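Local coordinates for sulfate transporter/antisigma-factor antagonist STAS (Planctomyces limnophilus, PDB 3T6O), which probably acts as an anti-sigma factor antagonist, a STAS-domain protein of the kind that regulates bacterial transcription through partner switching, at residues 52-57 against 85-90. Sequence-based numbering, arbitrary orientation.
Sequences LIDLEG and ALCSVS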
loop_
_atom_site.group_PDB
_atom_site.type_symbol
_atom_site.label_atom_id
_atom_site.label_comp_id
_atom_site.label_asym_id
_atom_site.label_seq_id
_atom_site.Cartn_x
_atom_site.Cartn_y
_atom_site.Cartn_z
ATOM N N LEU A 52 -13.405 -14.817 -12.711
ATOM C CA LEU A 52 -12.980 -16.035 -12.102
ATOM C C LEU A 52 -11.514 -16.152 -12.325
ATOM O O LEU A 52 -11.078 -16.106 -13.470
ATOM C CB LEU A 52 -13.684 -17.221 -12.792
ATOM C CG LEU A 52 -13.299 -18.629 -12.301
ATOM C CD1 LEU A 52 -13.610 -18.778 -10.760
ATOM C CD2 LEU A 52 -14.035 -19.711 -13.147
ATOM N N ILE A 53 -10.737 -16.347 -11.263
ATOM C CA ILE A 53 -9.299 -16.521 -11.398
ATOM C C ILE A 53 -9.077 -18.018 -11.286
ATOM O O ILE A 53 -9.217 -18.618 -10.200
ATOM C CB ILE A 53 -8.528 -15.815 -10.274
ATOM C CG1 ILE A 53 -9.064 -14.392 -10.083
ATOM C CG2 ILE A 53 -7.012 -15.834 -10.520
ATOM C CD1 ILE A 53 -8.887 -13.494 -11.277
ATOM N N ASP A 54 -8.741 -18.632 -12.400
ATOM C CA ASP A 54 -8.544 -20.060 -12.424
ATOM C C ASP A 54 -7.063 -20.374 -12.214
ATOM O O ASP A 54 -6.239 -20.245 -13.148
ATOM C CB ASP A 54 -9.066 -20.635 -13.725
ATOM C CG ASP A 54 -8.855 -22.167 -13.847
ATOM O OD1 ASP A 54 -8.285 -22.818 -12.944
ATOM O OD2 ASP A 54 -9.303 -22.708 -14.864
ATOM N N LEU A 55 -6.765 -20.876 -11.015
ATOM C CA LEU A 55 -5.390 -21.024 -10.563
ATOM C C LEU A 55 -4.807 -22.397 -10.836
ATOM O O LEU A 55 -3.768 -22.748 -10.275
ATOM C CB LEU A 55 -5.308 -20.632 -9.091
ATOM C CG LEU A 55 -5.367 -19.089 -8.931
ATOM C CD1 LEU A 55 -5.661 -18.621 -7.497
ATOM C CD2 LEU A 55 -4.035 -18.382 -9.360
ATOM N N GLU A 56 -5.432 -23.175 -11.730
ATOM C CA GLU A 56 -4.942 -24.525 -11.979
ATOM C C GLU A 56 -3.525 -24.444 -12.544
ATOM O O GLU A 56 -3.254 -23.672 -13.452
ATOM C CB GLU A 56 -5.851 -25.276 -12.983
ATOM C CG GLU A 56 -5.464 -26.788 -13.159
ATOM C CD GLU A 56 -6.500 -27.555 -13.993
ATOM O OE1 GLU A 56 -7.166 -26.955 -14.865
ATOM O OE2 GLU A 56 -6.644 -28.775 -13.795
ATOM N N GLY A 57 -2.623 -25.240 -12.010
ATOM C CA GLY A 57 -1.236 -25.254 -12.476
ATOM C C GLY A 57 -0.330 -24.302 -11.691
ATOM O O GLY A 57 0.895 -24.462 -11.708
ATOM N N ALA A 85 -14.197 -14.361 -8.066
ATOM C CA ALA A 85 -14.119 -15.739 -7.546
ATOM C C ALA A 85 -12.776 -16.389 -7.915
ATOM O O ALA A 85 -12.072 -15.997 -8.862
ATOM C CB ALA A 85 -15.323 -16.601 -8.095
ATOM N N LEU A 86 -12.398 -17.386 -7.139
ATOM C CA LEU A 86 -11.237 -18.207 -7.472
ATOM C C LEU A 86 -11.677 -19.654 -7.699
ATOM O O LEU A 86 -12.761 -20.067 -7.232
ATOM C CB LEU A 86 -10.256 -18.172 -6.330
ATOM C CG LEU A 86 -9.838 -16.837 -5.706
ATOM C CD1 LEU A 86 -8.790 -17.108 -4.587
ATOM C CD2 LEU A 86 -9.278 -15.899 -6.720
ATOM N N CYS A 87 -10.861 -20.414 -8.426
ATOM C CA CYS A 87 -11.033 -21.857 -8.506
ATOM C C CYS A 87 -9.721 -22.560 -8.735
ATOM O O CYS A 87 -8.736 -21.936 -9.070
ATOM C CB CYS A 87 -12.042 -22.317 -9.574
ATOM S SG CYS A 87 -11.564 -22.020 -11.302
ATOM N N SER A 88 -9.729 -23.863 -8.469
ATOM C CA SER A 88 -8.592 -24.739 -8.740
ATOM C C SER A 88 -7.325 -24.287 -8.025
ATOM O O SER A 88 -6.220 -24.347 -8.567
ATOM C CB SER A 88 -8.382 -24.888 -10.253
ATOM O OG SER A 88 -9.503 -25.580 -10.753
ATOM N N VAL A 89 -7.508 -23.896 -6.772
ATOM C CA VAL A 89 -6.408 -23.350 -5.947
ATOM C C VAL A 89 -5.728 -24.541 -5.318
ATOM O O VAL A 89 -6.388 -25.369 -4.665
ATOM C CB VAL A 89 -6.933 -22.391 -4.881
ATOM C CG1 VAL A 89 -5.741 -21.649 -4.110
ATOM C CG2 VAL A 89 -7.825 -21.402 -5.497
ATOM N N SER A 90 -4.430 -24.693 -5.538
ATOM C CA SER A 90 -3.722 -25.854 -4.950
ATOM C C SER A 90 -3.753 -25.792 -3.424
ATOM O O SER A 90 -3.922 -24.731 -2.865
ATOM C CB SER A 90 -2.268 -25.920 -5.380
ATOM O OG SER A 90 -1.527 -24.902 -4.741
HETATM O O HOH W 1 -10.132 -25.504 -13.336
HETATM O O HOH W 2 -3.232 -23.006 -7.439
#
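Leu52 reaches Ala85 and Cys87 on one face of two neighbouring strands in the parallel part of the STAS-domain sheet, joined by a beta-alpha-beta crossover through helix 63-76. With CG anti to the backbone N (chi1 177°), its CD1 lies 3.8 Å from Ala85 CB, while CD2 approaches Cys87 SG; Ala115 of helix 112-118 packs on the same leucine. Ile53 turns to the other face, where it lies alongside Leu86, CB against CD2 at 3.6 Å. Its backbone bonds in both directions, N to Ala85 O (2.8 Å) and O from Cys87 N (3.0 Å), the alternation expected of parallel strands. Asp54 returns to the face of Leu52, its CB and CG both against Cys87 SG. Its OD1 accepts the backbone N of Glu56 at 3.1 Å, from above the carboxylate plane, closing an Asx turn just where the strand ends. Replacing Asp54 by alanine would remove the carboxylate, probably leaving the Glu56 N-H without its turn acceptor and a gap beside the thiol. Leu55 N continues the ladder to Cys87 O (3.0 Å), and its CD1 lies beside Val89 CG2. Past this bond no backbone hydrogen bond crosses directly, though Ser88 CB still packs against Glu56 CB and Asp54 OD1. A water takes the Ser90 N-H (2.8 Å) within donating distance of Leu55 O; another sits 2.7 Å from Ser88 OG and donates weakly to Asp54 OD1. The acid is thus buried beside a thiol, its charge probably partly compensated by these local donors.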